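Local coordinates for protein BsaWI endonuclease (Geobacillus stearothermophilus, PDB 4ZSF) that probably cuts double-stranded DNA as a metal-dependent restriction endonuclease of the PD-(D/E)XK class, and is captured here as a dimer on DNA, at residues F4-S9 with M41-N46; V27-A32 with S58-R63; D35-A40 with A50-A55. All blocks are in the same frame, centred on the assembly; numbering follows the deposited sequence.

Contact 1: F4-S9 with M41-N46; sequences FEYCIS and MREFPN
Y6 meets E43 and F44 with its two ends, its hydroxyl end against the glutamate and its root against the phenylalanine. The tyrosine CG stands anti to the backbone N (chi1 179°), which carries the ring outward from helix 3-22 to the end of helix 25-43. There CB of E43 lies over one ring face, and E43 CG, set beside its own backbone N by a chi1 of -63°, comes to 3.6 Å from Y6 CZ; a further bend at chi2 turns the carboxylate from the line of the chain. Only aliphatic carbons of E43 do the touching. The two helices follow each other in the chain as an alpha-alpha hairpin, and this contact lies at its open end, where the start of one helix meets the finish of the other. F44, the first residue to leave helical geometry, turns its ring back toward the root of the tyrosine: its CE2 is 3.5 Å from Y6 CB and 3.6 Å from Y6 CG. The two aromatic rings pair obliquely, 5.6 Å apart between centroids with planes at 58°. The phenol oxygen finds its polar partner one turn back on helix 25-43, probably in a short hydrogen bond with S39 OG, a serine modelled in two conformers.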
loop_
_atom_site.group_PDB
_atom_site.type_symbol
_atom_site.label_atom_id
_atom_site.label_comp_id
_atom_site.label_asym_id
_atom_site.label_seq_id
_atom_site.Cartn_x
_atom_site.Cartn_y
_atom_site.Cartn_z
ATOM N N PHE A 4 6.837 27.192 -14.159
ATOM C CA PHE A 4 7.597 25.956 -14.074
ATOM C C PHE A 4 9.084 26.272 -13.835
ATOM O O PHE A 4 9.708 25.677 -12.946
ATOM C CB PHE A 4 7.403 25.100 -15.324
ATOM C CG PHE A 4 8.084 23.788 -15.256
ATOM C CD1 PHE A 4 9.424 23.671 -15.593
ATOM C CD2 PHE A 4 7.399 22.666 -14.903
ATOM C CE1 PHE A 4 10.074 22.424 -15.519
ATOM C CE2 PHE A 4 8.051 21.404 -14.851
ATOM C CZ PHE A 4 9.386 21.315 -15.159
ATOM N N GLU A 5 9.634 27.211 -14.619
ATOM C CA GLU A 5 10.996 27.701 -14.406
ATOM C C GLU A 5 11.181 28.249 -13.014
ATOM O O GLU A 5 12.220 28.035 -12.396
ATOM C CB GLU A 5 11.348 28.801 -15.410
ATOM C CG GLU A 5 11.212 28.318 -16.836
ATOM C CD GLU A 5 11.410 29.461 -17.861
ATOM O OE1 GLU A 5 10.818 30.562 -17.730
ATOM O OE2 GLU A 5 12.181 29.237 -18.807
ATOM N N TYR A 6 10.196 28.994 -12.543
ATOM C CA TYR A 6 10.251 29.578 -11.224
ATOM C C TYR A 6 10.345 28.453 -10.169
ATOM O O TYR A 6 11.097 28.574 -9.195
ATOM C CB TYR A 6 9.015 30.442 -10.951
ATOM C CG TYR A 6 9.024 31.052 -9.577
ATOM C CD1 TYR A 6 9.740 32.206 -9.328
ATOM C CD2 TYR A 6 8.375 30.433 -8.507
ATOM C CE1 TYR A 6 9.797 32.774 -8.045
ATOM C CE2 TYR A 6 8.421 30.990 -7.233
ATOM C CZ TYR A 6 9.116 32.158 -7.015
ATOM O OH TYR A 6 9.145 32.703 -5.767
ATOM N N CYS A 7 9.549 27.414 -10.344
ATOM C CA CYS A 7 9.530 26.332 -9.299
ATOM C C CYS A 7 10.846 25.601 -9.276
ATOM O O CYS A 7 11.369 25.273 -8.205
ATOM C CB CYS A 7 8.425 25.324 -9.533
ATOM S SG CYS A 7 6.827 25.993 -9.096
ATOM N N ILE A 8 11.371 25.334 -10.463
ATOM C CA ILE A 8 12.616 24.578 -10.580
ATOM C C ILE A 8 13.725 25.356 -9.838
ATOM O O ILE A 8 14.512 24.793 -9.025
ATOM C CB ILE A 8 13.053 24.417 -12.060
ATOM C CG1 ILE A 8 12.152 23.463 -12.861
ATOM C CG2 ILE A 8 14.524 24.026 -12.169
ATOM C CD1 ILE A 8 11.697 22.286 -12.132
ATOM N N SER A 9 13.779 26.656 -10.099
ATOM C CA SER A 9 14.903 27.455 -9.620
ATOM C C SER A 9 14.724 27.744 -8.135
ATOM O O SER A 9 15.686 27.750 -7.372
ATOM C CB SER A 9 15.039 28.755 -10.435
ATOM O OG SER A 9 14.025 29.677 -10.089
ATOM N N MET A 41 2.580 29.852 -5.705
ATOM C CA MET A 41 1.157 30.207 -5.748
ATOM C C MET A 41 0.995 31.717 -5.602
ATOM O O MET A 41 0.071 32.295 -6.157
ATOM C CB MET A 41 0.389 29.489 -4.661
ATOM C CG MET A 41 0.140 28.013 -5.026
ATOM S SD MET A 41 -0.913 27.144 -3.829
ATOM C CE MET A 41 0.088 27.245 -2.388
ATOM N N ARG A 42 1.861 32.368 -4.840
ATOM C CA ARG A 42 1.844 33.838 -4.858
ATOM C C ARG A 42 2.345 34.479 -6.137
ATOM O O ARG A 42 1.769 35.459 -6.600
ATOM C CB ARG A 42 2.643 34.379 -3.667
ATOM C CG ARG A 42 1.986 33.953 -2.327
ATOM C CD ARG A 42 2.871 34.315 -1.122
ATOM N NE ARG A 42 2.200 34.084 0.165
ATOM C CZ ARG A 42 2.818 33.888 1.333
ATOM N NH1 ARG A 42 4.147 33.912 1.410
ATOM N NH2 ARG A 42 2.097 33.715 2.425
ATOM N N GLU A 43 3.464 34.036 -6.676
ATOM C CA GLU A 43 3.986 34.660 -7.885
ATOM C C GLU A 43 3.130 34.371 -9.099
ATOM O O GLU A 43 3.170 35.136 -10.107
ATOM C CB GLU A 43 5.412 34.175 -8.155
ATOM C CG GLU A 43 6.399 34.570 -7.072
ATOM C CD GLU A 43 6.638 36.065 -7.003
ATOM O OE1 GLU A 43 6.505 36.741 -8.041
ATOM O OE2 GLU A 43 6.933 36.547 -5.891
ATOM N N PHE A 44 2.387 33.264 -9.042
ATOM C CA PHE A 44 1.558 32.822 -10.187
ATOM C C PHE A 44 0.124 32.447 -9.760
ATOM O O PHE A 44 -0.297 31.291 -9.837
ATOM C CB PHE A 44 2.223 31.641 -10.914
ATOM C CG PHE A 44 3.574 31.978 -11.444
ATOM C CD1 PHE A 44 3.721 32.469 -12.741
ATOM C CD2 PHE A 44 4.721 31.850 -10.622
ATOM C CE1 PHE A 44 4.978 32.807 -13.230
ATOM C CE2 PHE A 44 5.978 32.180 -11.112
ATOM C CZ PHE A 44 6.102 32.657 -12.430
ATOM N N PRO A 45 -0.659 33.460 -9.370
ATOM C CA PRO A 45 -2.008 33.275 -8.813
ATOM C C PRO A 45 -2.991 32.651 -9.772
ATOM O O PRO A 45 -3.967 32.059 -9.368
ATOM C CB PRO A 45 -2.463 34.704 -8.483
ATOM C CG PRO A 45 -1.257 35.586 -8.639
ATOM C CD PRO A 45 -0.289 34.877 -9.531
ATOM N N ASN A 46 -2.754 32.777 -11.069
ATOM C CA ASN A 46 -3.720 32.232 -11.995
ATOM C C ASN A 46 -3.337 30.863 -12.514
ATOM O O ASN A 46 -4.010 30.316 -13.380
ATOM C CB ASN A 46 -3.938 33.196 -13.184
ATOM C CG ASN A 46 -4.478 34.532 -12.746
ATOM O OD1 ASN A 46 -5.238 34.618 -11.779
ATOM N ND2 ASN A 46 -4.045 35.589 -13.418
#

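Contact 2: V27-A32 with S58-R63. With nucleotides of chain B.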
loop_
_atom_site.group_PDB
_atom_site.type_symbol
_atom_site.label_atom_id
_atom_site.label_comp_id
_atom_site.label_asym_id
_atom_site.label_seq_id
_atom_site.Cartn_x
_atom_site.Cartn_y
_atom_site.Cartn_z
ATOM N N VAL A 27 14.750 17.467 6.272
ATOM C CA VAL A 27 14.082 18.725 6.724
ATOM C C VAL A 27 14.160 19.752 5.584
ATOM O O VAL A 27 13.195 20.531 5.334
ATOM C CB VAL A 27 14.793 19.261 8.010
ATOM C CG1 VAL A 27 14.413 20.702 8.285
ATOM C CG2 VAL A 27 14.461 18.363 9.192
ATOM N N SER A 28 15.338 19.840 4.937
ATOM C CA SER A 28 15.556 20.859 3.931
ATOM C C SER A 28 14.693 20.617 2.708
ATOM O O SER A 28 14.178 21.571 2.125
ATOM C CB SER A 28 17.047 20.928 3.477
ATOM O OG SER A 28 17.908 21.190 4.595
ATOM N N GLN A 29 14.533 19.370 2.297
ATOM C CA GLN A 29 13.716 19.179 1.076
ATOM C C GLN A 29 12.254 19.453 1.385
ATOM O O GLN A 29 11.538 19.944 0.512
ATOM C CB GLN A 29 13.937 17.763 0.494
ATOM C CG GLN A 29 13.321 16.663 1.341
ATOM C CD GLN A 29 13.899 15.289 0.975
ATOM O OE1 GLN A 29 14.816 15.180 0.162
ATOM N NE2 GLN A 29 13.379 14.251 1.608
ATOM N N LYS A 30 11.785 19.196 2.620
ATOM C CA LYS A 30 10.391 19.500 2.945
ATOM C C LYS A 30 10.160 21.015 2.992
ATOM O O LYS A 30 9.116 21.527 2.532
ATOM C CB LYS A 30 9.992 18.886 4.286
ATOM C CG LYS A 30 9.505 17.459 4.031
ATOM C CD LYS A 30 8.702 16.900 5.245
ATOM C CE LYS A 30 9.487 16.919 6.553
ATOM N NZ LYS A 30 8.629 16.303 7.706
ATOM N N LYS A 31 11.140 21.723 3.560
ATOM C CA LYS A 31 11.045 23.184 3.508
ATOM C C LYS A 31 11.027 23.718 2.082
ATOM O O LYS A 31 10.230 24.597 1.754
ATOM C CB LYS A 31 12.202 23.806 4.281
ATOM C CG LYS A 31 12.056 25.357 4.317
ATOM C CD LYS A 31 13.059 25.968 5.327
ATOM C CE LYS A 31 12.958 27.571 5.345
ATOM N NZ LYS A 31 11.532 28.028 5.569
ATOM N N ALA A 32 11.893 23.176 1.220
ATOM C CA ALA A 32 11.917 23.596 -0.196
ATOM C C ALA A 32 10.580 23.276 -0.887
ATOM O O ALA A 32 10.088 24.075 -1.696
ATOM C CB ALA A 32 13.099 22.864 -0.938
ATOM N N SER A 58 8.764 17.838 -10.182
ATOM C CA SER A 58 9.800 17.788 -11.206
ATOM C C SER A 58 11.142 18.205 -10.614
ATOM O O SER A 58 12.157 17.568 -10.875
ATOM C CB SER A 58 9.458 18.703 -12.389
ATOM O OG SER A 58 10.440 18.594 -13.409
ATOM N N ALA A 59 11.140 19.272 -9.806
ATOM C CA ALA A 59 12.386 19.812 -9.251
ATOM C C ALA A 59 12.948 18.815 -8.259
ATOM O O ALA A 59 14.160 18.545 -8.242
ATOM C CB ALA A 59 12.136 21.185 -8.570
ATOM N N HIS A 60 12.074 18.252 -7.455
ATOM C CA HIS A 60 12.539 17.332 -6.418
ATOM C C HIS A 60 13.074 16.072 -7.095
ATOM O O HIS A 60 14.141 15.562 -6.748
ATOM C CB HIS A 60 11.411 16.952 -5.431
ATOM C CG HIS A 60 11.845 15.974 -4.370
ATOM N ND1 HIS A 60 12.628 16.346 -3.287
ATOM C CD2 HIS A 60 11.616 14.640 -4.235
ATOM C CE1 HIS A 60 12.832 15.288 -2.515
ATOM N NE2 HIS A 60 12.218 14.241 -3.056
ATOM N N MET A 61 12.311 15.560 -8.056
ATOM C CA MET A 61 12.823 14.379 -8.794
ATOM C C MET A 61 14.186 14.615 -9.495
ATOM O O MET A 61 15.032 13.719 -9.496
ATOM C CB MET A 61 11.799 13.916 -9.845
ATOM C CG MET A 61 10.468 13.452 -9.292
ATOM S SD MET A 61 10.657 11.910 -8.344
ATOM C CE MET A 61 10.872 10.736 -9.719
ATOM N N ASP A 62 14.388 15.804 -10.088
ATOM C CA ASP A 62 15.650 16.148 -10.741
ATOM C C ASP A 62 16.786 16.144 -9.717
ATOM O O ASP A 62 17.877 15.627 -9.999
ATOM C CB ASP A 62 15.579 17.523 -11.431
ATOM C CG ASP A 62 16.797 17.800 -12.325
ATOM O OD1 ASP A 62 17.565 16.871 -12.675
ATOM O OD2 ASP A 62 16.966 18.971 -12.694
ATOM N N ARG A 63 16.570 16.771 -8.561
ATOM C CA ARG A 63 17.628 16.822 -7.555
ATOM C C ARG A 63 18.021 15.411 -7.070
ATOM O O ARG A 63 19.205 15.076 -6.969
ATOM C CB ARG A 63 17.245 17.670 -6.351
ATOM C CG ARG A 63 18.479 17.844 -5.399
ATOM C CD ARG A 63 18.101 18.707 -4.235
ATOM N NE ARG A 63 17.137 18.043 -3.357
ATOM C CZ ARG A 63 17.404 17.066 -2.487
ATOM N NH1 ARG A 63 18.643 16.611 -2.318
ATOM N NH2 ARG A 63 16.406 16.548 -1.758
ATOM P P DG B 12 10.048 13.023 6.584
ATOM O OP1 DG B 12 8.721 13.697 6.459
ATOM O OP2 DG B 12 11.310 13.740 6.410
ATOM O "O5'" DG B 12 10.114 12.379 8.041
ATOM C "C5'" DG B 12 8.913 11.967 8.662
ATOM C "C4'" DG B 12 9.231 11.094 9.873
ATOM O "O4'" DG B 12 9.902 9.905 9.436
ATOM C "C3'" DG B 12 10.122 11.723 10.902
ATOM O "O3'" DG B 12 9.293 11.986 11.985
ATOM C "C2'" DG B 12 11.166 10.629 11.237
ATOM C "C1'" DG B 12 10.607 9.401 10.530
ATOM N N9 DG B 12 11.613 8.449 10.012
ATOM C C8 DG B 12 12.783 8.733 9.323
ATOM N N7 DG B 12 13.450 7.662 8.964
ATOM C C5 DG B 12 12.654 6.608 9.433
ATOM C C6 DG B 12 12.880 5.231 9.403
ATOM O O6 DG B 12 13.811 4.654 8.910
ATOM N N1 DG B 12 11.851 4.512 10.021
ATOM C C2 DG B 12 10.758 5.081 10.612
ATOM N N2 DG B 12 9.866 4.242 11.175
ATOM N N3 DG B 12 10.544 6.381 10.668
ATOM C C4 DG B 12 11.533 7.081 10.072
ATOM P P DC B 11 14.115 10.339 1.807
ATOM O OP1 DC B 11 13.943 11.575 0.979
ATOM O OP2 DC B 11 15.420 9.953 2.405
ATOM O "O5'" DC B 11 13.068 10.377 2.983
ATOM C "C5'" DC B 11 11.666 10.624 2.670
ATOM C "C4'" DC B 11 10.777 10.370 3.884
ATOM O "O4'" DC B 11 10.831 8.966 4.237
ATOM C "C3'" DC B 11 11.149 11.131 5.155
ATOM O "O3'" DC B 11 9.952 11.801 5.609
ATOM C "C2'" DC B 11 11.604 10.047 6.167
ATOM C "C1'" DC B 11 10.788 8.853 5.659
ATOM N N1 DC B 11 11.347 7.491 5.904
ATOM C C2 DC B 11 10.506 6.506 6.432
ATOM O O2 DC B 11 9.360 6.837 6.812
ATOM N N3 DC B 11 10.993 5.235 6.581
ATOM C C4 DC B 11 12.201 4.924 6.156
ATOM N N4 DC B 11 12.600 3.625 6.287
ATOM C C5 DC B 11 13.081 5.921 5.601
ATOM C C6 DC B 11 12.585 7.169 5.463
#
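Q29 and H60 face each other across helices 25-43 and 49-65, the second alpha-alpha hairpin of the N-terminal helical region, and R63 joins them from the next turn of H60's helix. The tight part is small and polar. A chi1 of 71° sets Q29 CG in the cramped slot flanked by N and C, and the extended chain runs obliquely across to the H60 ring. Q29 OE1 lies 3.3 Å from H60 CE1 at the edge of the imidazole, amide and ring planes almost perpendicular, and R63 NH2 approaches the same oxygen to 2.8 Å. K64 NZ hydrogen-bonds this oxygen, while E25 pairs with the R63 guanidinium; Y11 of the same chain bonds H60 ND1, and S82 of the second subunit bonds NE2. The amide nitrogen of Q29 donates to a DNA phosphate. A leucine in place of Q29 would probably leave that phosphate without its amide donor and K64 without its acceptor. On the outer side K30 leaves its backbone away from helix 49-65 and takes no part in the interhelical packing; its NZ hydrogen-bonds DG12 OP1 of chain B at 2.9 Å and pairs with E93 of the second subunit. Q29 NE2 reaches DC11 OP1 of chain B over 2.8 Å, the N-H nearly straight at 166°.

Contact 3: D35-A40 with A50-A55; sequences DTMISA and AEIWKA
M37 pushes its thioether into the angle between I52 and W53, and I52 in turn fits a methyl between M37 and A40: packing by shape, with no hydrogen bond across the pair of segments. The methionine CG is anti to the backbone N, and a turn at chi2 (61°) then bends the chain so that its end comes nearer to helix 49-65 than its first bond would suggest. SD thereby rests 3.5 Å from I52 CG2 and 3.7 Å from W53 CE3. The chain runs along the benzo edge of the indole, CB beside CZ3, CG spanning CZ3 and CE3, SD and CE beside CE3. Sulfur lies 5.1 Å from the centroid of the six-membered ring and 78° off its normal, which makes this a Met-aromatic contact made at the edge and not over the face.

The complementary bump belongs to I52. Its CG2 reaches 3.5 Å from A40 CB, filling the shallow place that so small a residue makes on helix 25-43, while the other branch carries CD1 past the alanine backbone, 3.7 Å from A40 O. One isoleucine branch therefore serves two neighbours a helical turn apart, and the second branch covers the backbone.

All four residues are buried, and the second subunit helps to enclose them: M94 of that subunit packs on M37, and W83 of the same subunit meets the W53 ring. The axes of the short segments come within 9.7 Å and run at 138° to one another, so the helices are inclined well away from strict antiparallel alignment. Small alanine, branched isoleucine and flexible methionine interlocking beside a tryptophan edge form part of the apolar packing between the two helices of an alpha-alpha hairpin, the tryptophan also facing the second subunit, in the N-terminal helical part of this nuclease.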
loop_
_atom_site.group_PDB
_atom_site.type_symbol
_atom_site.label_atom_id
_atom_site.label_comp_id
_atom_site.label_asym_id
_atom_site.label_seq_id
_atom_site.Cartn_x
_atom_site.Cartn_y
_atom_site.Cartn_z
ATOM N N ASP A 35 7.833 25.714 0.788
ATOM C CA ASP A 35 8.020 27.158 0.518
ATOM C C ASP A 35 8.004 27.471 -0.963
ATOM O O ASP A 35 7.610 28.580 -1.378
ATOM C CB ASP A 35 9.339 27.633 1.156
ATOM C CG ASP A 35 9.244 27.771 2.695
ATOM O OD1 ASP A 35 8.190 27.446 3.340
ATOM O OD2 ASP A 35 10.293 28.152 3.254
ATOM N N THR A 36 8.377 26.501 -1.796
ATOM C CA THR A 36 8.292 26.746 -3.240
ATOM C C THR A 36 6.809 26.743 -3.626
ATOM O O THR A 36 6.409 27.578 -4.433
ATOM C CB THR A 36 9.068 25.706 -4.051
ATOM O OG1 THR A 36 10.452 25.796 -3.654
ATOM C CG2 THR A 36 8.956 25.995 -5.594
ATOM N N MET A 37 6.024 25.792 -3.094
ATOM C CA MET A 37 4.565 25.742 -3.392
ATOM C C MET A 37 3.930 27.108 -2.997
ATOM O O MET A 37 3.196 27.751 -3.766
ATOM C CB MET A 37 3.905 24.577 -2.645
ATOM C CG MET A 37 2.390 24.448 -2.912
ATOM S SD MET A 37 2.000 24.158 -4.674
ATOM C CE MET A 37 0.389 23.404 -4.400
ATOM N N ILE A 38 4.231 27.561 -1.793
ATOM C CA ILE A 38 3.612 28.814 -1.305
ATOM C C ILE A 38 4.048 29.995 -2.179
ATOM O O ILE A 38 3.199 30.773 -2.619
ATOM C CB ILE A 38 3.973 29.068 0.178
ATOM C CG1 ILE A 38 3.261 28.051 1.067
ATOM C CG2 ILE A 38 3.592 30.575 0.610
ATOM C CD1 ILE A 38 3.777 28.090 2.525
ATOM N N SER A 39 5.350 30.094 -2.445
ATOM C CA SER A 39 5.939 31.212 -3.195
ATOM C C SER A 39 5.403 31.285 -4.606
ATOM O O SER A 39 5.057 32.373 -5.119
ATOM C CB SER A 39 7.466 31.072 -3.230
ATOM O OG SER A 39 8.048 32.307 -3.609
ATOM N N ALA A 40 5.306 30.123 -5.236
ATOM C CA ALA A 40 4.829 30.037 -6.621
ATOM C C ALA A 40 3.362 30.327 -6.701
ATOM O O ALA A 40 2.912 30.925 -7.701
ATOM C CB ALA A 40 5.105 28.627 -7.211
ATOM N N ALA A 50 -2.481 22.503 -8.600
ATOM C CA ALA A 50 -2.015 21.160 -8.955
ATOM C C ALA A 50 -0.875 21.205 -9.965
ATOM O O ALA A 50 0.012 20.352 -9.928
ATOM C CB ALA A 50 -3.162 20.312 -9.501
ATOM N N GLU A 51 -0.876 22.195 -10.856
ATOM C CA GLU A 51 0.201 22.292 -11.842
ATOM C C GLU A 51 1.506 22.752 -11.186
ATOM O O GLU A 51 2.614 22.346 -11.563
ATOM C CB GLU A 51 -0.209 23.266 -12.953
ATOM C CG GLU A 51 -1.301 22.697 -13.798
ATOM C CD GLU A 51 -0.838 21.469 -14.574
ATOM O OE1 GLU A 51 0.251 21.526 -15.191
ATOM O OE2 GLU A 51 -1.548 20.438 -14.553
ATOM N N ILE A 52 1.382 23.712 -10.284
ATOM C CA ILE A 52 2.530 24.108 -9.481
ATOM C C ILE A 52 3.139 22.910 -8.704
ATOM O O ILE A 52 4.375 22.706 -8.682
ATOM C CB ILE A 52 2.103 25.235 -8.529
ATOM C CG1 ILE A 52 1.711 26.438 -9.408
ATOM C CG2 ILE A 52 3.277 25.624 -7.644
ATOM C CD1 ILE A 52 1.374 27.650 -8.588
ATOM N N TRP A 53 2.287 22.134 -8.072
ATOM C CA TRP A 53 2.753 20.966 -7.316
ATOM C C TRP A 53 3.511 20.028 -8.248
ATOM O O TRP A 53 4.521 19.481 -7.877
ATOM C CB TRP A 53 1.560 20.218 -6.716
ATOM C CG TRP A 53 1.894 19.194 -5.637
ATOM C CD1 TRP A 53 1.638 17.841 -5.667
ATOM C CD2 TRP A 53 2.445 19.474 -4.349
ATOM N NE1 TRP A 53 2.000 17.284 -4.461
ATOM C CE2 TRP A 53 2.522 18.250 -3.648
ATOM C CE3 TRP A 53 2.885 20.645 -3.718
ATOM C CZ2 TRP A 53 2.980 18.171 -2.339
ATOM C CZ3 TRP A 53 3.369 20.569 -2.423
ATOM C CH2 TRP A 53 3.437 19.307 -1.750
ATOM N N LYS A 54 3.005 19.852 -9.476
ATOM C CA LYS A 54 3.744 19.017 -10.451
ATOM C C LYS A 54 5.128 19.572 -10.845
ATOM O O LYS A 54 6.053 18.821 -11.091
ATOM C CB LYS A 54 2.900 18.843 -11.738
ATOM C CG LYS A 54 1.739 17.943 -11.549
ATOM C CD LYS A 54 1.007 17.833 -12.901
ATOM N N ALA A 55 5.278 20.891 -10.879
ATOM C CA ALA A 55 6.575 21.486 -11.183
ATOM C C ALA A 55 7.548 21.307 -9.993
ATOM O O ALA A 55 8.734 21.051 -10.172
ATOM C CB ALA A 55 6.370 22.986 -11.513
#

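In the fold
Between them the three contacts tie together helices 3-22, 25-43 and 49-65, and helix 25-43 takes part in each. Contact 1 joins it to the preceding helix, contacts 2 and 3 to the following one. Along the chain the pairings of contact 1 cross those of the other two, whereas contact 3 lies within the span of contact 2. Centres of contacts 1 and 3 are 6 Å apart, those of 2 and 3 are 11 Å, and those of 1 and 2 are 15 Å. The contact centres lie about 30 to 41 Å from the centre of the chain, away from the calcium site, yet contact 2 grips DNA phosphates and all three touch the second subunit, consistent with a helical region that serves DNA binding and dimer assembly.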